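PDB 3I9F: putative type 11 methyltransferase from Sulfolobus solfataricus, which is probably an S-adenosylmethionine-dependent methyltransferase and binds zinc ions in the crystal. Local coordinates for residues B[111-115]-B[116-120]; B[92-95]-B[96-100]. All coordinates share one frame; numbering follows the deposited sequence. Where two conformers were deposited one is given.

Contact 1. Residues B[111-115]-B[116-120]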
loop_
_atom_site.group_PDB
_atom_site.type_symbol
_atom_site.label_atom_id
_atom_site.label_comp_id
_atom_site.label_asym_id
_atom_site.label_seq_id
_atom_site.Cartn_x
_atom_site.Cartn_y
_atom_site.Cartn_z
ATOM N N ILE B 111 10.720 -14.965 14.777
ATOM C CA ILE B 111 11.478 -14.729 15.990
ATOM C C ILE B 111 10.490 -14.472 17.111
ATOM O O ILE B 111 9.565 -13.694 16.949
ATOM C CB ILE B 111 12.405 -13.519 15.854
ATOM C CG1 ILE B 111 13.415 -13.772 14.715
ATOM C CG2 ILE B 111 13.147 -13.273 17.153
ATOM C CD1 ILE B 111 14.152 -12.513 14.249
ATOM N N ASP B 112 10.661 -15.151 18.237
ATOM C CA ASP B 112 9.846 -14.916 19.398
ATOM C C ASP B 112 10.574 -15.392 20.627
ATOM O O ASP B 112 11.552 -16.139 20.528
ATOM C CB ASP B 112 8.493 -15.649 19.302
ATOM C CG ASP B 112 7.349 -14.879 19.985
ATOM O OD1 ASP B 112 7.634 -13.882 20.694
ATOM O OD2 ASP B 112 6.155 -15.242 19.793
ATOM N N TRP B 113 10.040 -14.969 21.773
ATOM C CA TRP B 113 10.546 -15.269 23.089
ATOM C C TRP B 113 10.404 -16.724 23.477
ATOM O O TRP B 113 9.421 -17.337 23.143
ATOM C CB TRP B 113 9.789 -14.434 24.098
ATOM C CG TRP B 113 10.071 -12.975 24.019
ATOM C CD1 TRP B 113 9.405 -12.058 23.276
ATOM C CD2 TRP B 113 11.102 -12.262 24.707
ATOM N NE1 TRP B 113 9.942 -10.804 23.468
ATOM C CE2 TRP B 113 10.988 -10.898 24.338
ATOM C CE3 TRP B 113 12.080 -12.629 25.624
ATOM C CZ2 TRP B 113 11.816 -9.901 24.861
ATOM C CZ3 TRP B 113 12.928 -11.636 26.140
ATOM C CH2 TRP B 113 12.792 -10.296 25.751
ATOM N N ARG B 114 11.367 -17.292 24.193
ATOM C CA ARG B 114 11.220 -18.693 24.585
ATOM C C ARG B 114 10.090 -18.769 25.616
ATOM O O ARG B 114 9.859 -17.826 26.364
ATOM C CB ARG B 114 12.497 -19.295 25.151
ATOM C CG ARG B 114 13.700 -19.157 24.255
ATOM C CD ARG B 114 14.884 -19.942 24.797
ATOM N NE ARG B 114 16.182 -19.381 24.399
ATOM C CZ ARG B 114 16.876 -19.695 23.284
ATOM N NH1 ARG B 114 16.405 -20.573 22.373
ATOM N NH2 ARG B 114 18.071 -19.116 23.066
ATOM N N LYS B 115 9.426 -19.916 25.639
ATOM C CA LYS B 115 8.291 -20.167 26.490
ATOM C C LYS B 115 8.764 -20.725 27.836
ATOM O O LYS B 115 8.476 -21.859 28.197
ATOM C CB LYS B 115 7.365 -21.145 25.765
ATOM C CG LYS B 115 5.958 -21.290 26.351
ATOM C CD LYS B 115 5.214 -22.402 25.628
ATOM C CE LYS B 115 3.707 -22.308 25.739
ATOM N NZ LYS B 115 3.049 -23.542 25.142
ATOM N N GLU B 116 9.531 -19.907 28.543
ATOM C CA GLU B 116 10.008 -20.185 29.898
ATOM C C GLU B 116 10.109 -18.847 30.573
ATOM O O GLU B 116 9.966 -17.825 29.913
ATOM C CB GLU B 116 11.362 -20.907 29.927
ATOM C CG GLU B 116 12.395 -20.443 28.890
ATOM C CD GLU B 116 13.750 -21.216 28.988
ATOM O OE1 GLU B 116 14.215 -21.777 27.944
ATOM O OE2 GLU B 116 14.340 -21.255 30.118
ATOM N N ASN B 117 10.333 -18.822 31.886
ATOM C CA ASN B 117 10.414 -17.526 32.549
ATOM C C ASN B 117 11.829 -17.007 32.462
ATOM O O ASN B 117 12.705 -17.485 33.149
ATOM C CB ASN B 117 9.927 -17.547 33.997
ATOM C CG ASN B 117 9.704 -16.111 34.548
ATOM O OD1 ASN B 117 9.934 -15.090 33.831
ATOM N ND2 ASN B 117 9.245 -16.025 35.812
ATOM N N THR B 118 12.037 -16.043 31.570
ATOM C CA THR B 118 13.341 -15.450 31.303
ATOM C C THR B 118 13.456 -14.103 32.028
ATOM O O THR B 118 14.433 -13.388 31.870
ATOM C CB THR B 118 13.493 -15.217 29.829
ATOM O OG1 THR B 118 12.460 -14.323 29.395
ATOM C CG2 THR B 118 13.381 -16.507 29.094
ATOM N N GLY B 119 12.452 -13.750 32.819
ATOM C CA GLY B 119 12.513 -12.569 33.639
ATOM C C GLY B 119 12.199 -11.349 32.815
ATOM O O GLY B 119 11.257 -10.607 33.102
ATOM N N ILE B 120 13.013 -11.113 31.791
ATOM C CA ILE B 120 12.679 -10.087 30.819
ATOM C C ILE B 120 11.685 -10.699 29.830
ATOM O O ILE B 120 11.584 -11.939 29.707
ATOM C CB ILE B 120 13.904 -9.511 30.067
ATOM C CG1 ILE B 120 14.723 -10.609 29.399
ATOM C CG2 ILE B 120 14.788 -8.709 31.016
ATOM C CD1 ILE B 120 15.884 -10.049 28.578
#

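Contact 2. Residues B[92-95]-B[96-100]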
loop_
_atom_site.group_PDB
_atom_site.type_symbol
_atom_site.label_atom_id
_atom_site.label_comp_id
_atom_site.label_asym_id
_atom_site.label_seq_id
_atom_site.Cartn_x
_atom_site.Cartn_y
_atom_site.Cartn_z
ATOM N N GLN B 92 -6.140 -16.763 12.512
ATOM C CA GLN B 92 -6.478 -17.554 11.326
ATOM C C GLN B 92 -6.549 -16.660 10.084
ATOM O O GLN B 92 -6.170 -17.096 8.988
ATOM C CB GLN B 92 -7.768 -18.362 11.491
ATOM C CG GLN B 92 -7.699 -19.485 12.497
ATOM C CD GLN B 92 -6.986 -20.735 12.003
ATOM O OE1 GLN B 92 -6.271 -20.720 10.993
ATOM N NE2 GLN B 92 -7.186 -21.845 12.726
ATOM N N HIS B 93 -7.011 -15.417 10.238
ATOM C CA HIS B 93 -6.985 -14.457 9.120
ATOM C C HIS B 93 -5.534 -14.144 8.711
ATOM O O HIS B 93 -5.243 -13.992 7.518
ATOM C CB HIS B 93 -7.690 -13.171 9.514
ATOM C CG HIS B 93 -7.472 -12.023 8.582
ATOM N ND1 HIS B 93 -8.152 -11.880 7.384
ATOM C CD2 HIS B 93 -6.688 -10.918 8.707
ATOM C CE1 HIS B 93 -7.799 -10.734 6.820
ATOM N NE2 HIS B 93 -6.923 -10.122 7.611
ATOM N N VAL B 94 -4.640 -14.043 9.703
ATOM C CA VAL B 94 -3.240 -13.799 9.419
ATOM C C VAL B 94 -2.582 -14.954 8.608
ATOM O O VAL B 94 -1.969 -14.711 7.596
ATOM C CB VAL B 94 -2.468 -13.558 10.718
ATOM C CG1 VAL B 94 -0.936 -13.723 10.496
ATOM C CG2 VAL B 94 -2.875 -12.210 11.310
ATOM N N ILE B 95 -2.721 -16.200 9.052
ATOM C CA ILE B 95 -2.235 -17.360 8.309
ATOM C C ILE B 95 -2.800 -17.416 6.915
ATOM O O ILE B 95 -2.086 -17.616 5.959
ATOM C CB ILE B 95 -2.647 -18.666 8.969
ATOM C CG1 ILE B 95 -2.079 -18.757 10.381
ATOM C CG2 ILE B 95 -2.222 -19.818 8.118
ATOM C CD1 ILE B 95 -0.679 -18.244 10.551
ATOM N N SER B 96 -4.098 -17.240 6.795
ATOM C CA SER B 96 -4.701 -17.137 5.485
ATOM C C SER B 96 -4.081 -16.069 4.527
ATOM O O SER B 96 -3.912 -16.310 3.341
ATOM C CB SER B 96 -6.169 -16.868 5.683
ATOM O OG SER B 96 -6.765 -16.834 4.426
ATOM N N GLU B 97 -3.771 -14.888 5.044
ATOM C CA GLU B 97 -3.158 -13.829 4.255
ATOM C C GLU B 97 -1.692 -14.096 3.959
ATOM O O GLU B 97 -1.188 -13.753 2.889
ATOM C CB GLU B 97 -3.272 -12.514 4.985
ATOM C CG GLU B 97 -4.684 -11.890 4.960
ATOM C CD GLU B 97 -5.170 -11.572 3.586
ATOM O OE1 GLU B 97 -4.862 -10.483 3.089
ATOM O OE2 GLU B 97 -5.875 -12.420 2.987
ATOM N N VAL B 98 -0.999 -14.652 4.941
ATOM C CA VAL B 98 0.340 -15.135 4.747
ATOM C C VAL B 98 0.335 -16.107 3.552
ATOM O O VAL B 98 1.124 -15.961 2.646
ATOM C CB VAL B 98 0.888 -15.865 6.021
ATOM C CG1 VAL B 98 1.991 -16.842 5.614
ATOM C CG2 VAL B 98 1.361 -14.840 7.112
ATOM N N LYS B 99 -0.590 -17.055 3.513
ATOM C CA LYS B 99 -0.588 -18.003 2.416
ATOM C C LYS B 99 -0.911 -17.368 1.104
ATOM O O LYS B 99 -0.424 -17.827 0.081
ATOM C CB LYS B 99 -1.502 -19.202 2.670
ATOM C CG LYS B 99 -0.985 -20.061 3.791
ATOM C CD LYS B 99 -1.793 -21.330 4.031
ATOM C CE LYS B 99 -3.267 -21.112 4.337
ATOM N NZ LYS B 99 -3.920 -22.265 5.090
ATOM N N ARG B 100 -1.728 -16.320 1.087
ATOM C CA ARG B 100 -2.143 -15.740 -0.193
ATOM C C ARG B 100 -1.023 -14.878 -0.795
ATOM O O ARG B 100 -0.833 -14.914 -2.009
ATOM C CB ARG B 100 -3.445 -14.963 -0.044
ATOM C CG ARG B 100 -3.815 -13.972 -1.129
ATOM C CD ARG B 100 -5.020 -13.034 -0.725
ATOM N NE ARG B 100 -4.644 -11.917 0.143
ATOM C CZ ARG B 100 -3.912 -10.869 -0.228
ATOM N NH1 ARG B 100 -3.475 -10.747 -1.471
ATOM N NH2 ARG B 100 -3.622 -9.900 0.639
#

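Contact 1. Residues B[111-115]-B[116-120]
Trp113 and Ile120 meet where the chain leaves strand 106-113 and bends round a loop at the surface. From CB the tryptophan side chain turns with CG beside its own backbone N (chi1 -68°), which carries the six-membered ring toward the returning loop. There CE3 lies 4.2 Å from Thr118 OG1, CZ3 lies 3.8 Å from Ile120 O, met obliquely, and 3.9 Å from Ile120 CG1, and CH2 comes almost as near to that same methylene. The indole and the isoleucine cross at about a right angle, the broad ring being able to reach across the bend to a branched aliphatic chain. Cutting Trp113 back to an alanine is likely to leave Ile120 CG1 and CD1 without their aromatic neighbour and the isoleucine freer to turn.

The bend is an inverse gamma turn centred on Lys115, closed by a weak hydrogen bond from Glu116 N to Arg114 O (3.0 Å). Glu116 OE1 lies 3.7 Å from Arg114 CD; the guanidinium group reaches Pro150 O and Asn147 instead. Asn117 OD1, on a short amide arm, accepts from Gly119 N at 3.0 Å in an Asx turn, and the positive phi (80°) there favours glycine. Thr118 OG1 donates to Ile120 O at 2.6 Å. Arg127 hydrogen-bonds to Thr118 OG1, Ile120 O and Arg114 O; such mostly polar bonding, with the indole adding an apolar contact, is consistent with a surface loop.

Contact 2. Residues B[92-95]-B[96-100]
His93 and Glu97 stand one turn apart on helix 91-101, an amphipathic helix of the Rossmann-like methyltransferase fold. Its backbone makes successive i to i+4 hydrogen bonds, the one from Val98 N to Val94 O being 2.8 Å long and nearly straight at 170°.

Among the apolar contacts, that of Val94 with Val98 belongs to the buried side. Val94 CG1 lies 4.2 Å from Val98 CG2, and these compact branched residues suit a helix face laid against strand 76-82, where both touch Phe81. At the edge of that face Ile95 CG2 meets the aliphatic CE of Lys99 at 4.1 Å, while the long lysine chain carries NZ onward to Asn139.

On the more polar side, Glu97 CG sits over one face of the His93 imidazole in a CH-pi contact, 4.0 Å from the ring centroid. The glutamate chain bends at chi2 (-61°), bringing its carboxylate within range of Arg100, whose NH1 also forms a salt bridge with Asp73. Arginine suits this position because it can offer two nitrogens side by side: Arg100 NH2 reaches Glu97 OE1 at 2.8 Å and Arg100 NE reaches Glu97 OE2 at 3.1 Å, both oxygens in the guanidinium plane yet approached from above the carboxylate plane.

How the contacts relate
Contact 2 comes first along the chain, on helix 91-101, and contact 1 follows at the end of strand 106-113 and in the loop beyond it. Their centres lie 25 Å apart and their nearest atoms about 12 Å, so they do not touch. The helix connects strand 76-82 to strand 106-113, which are parallel neighbours in the mixed seven-stranded sheet, making a beta-alpha-beta crossover. Contact 2 therefore belongs to the layer packed on the sheet, whereas contact 1 shapes the chain as it departs from the sheet toward helix 130-136. Together they represent a helix packed on the sheet and a peripheral loop of one Rossmann-like domain.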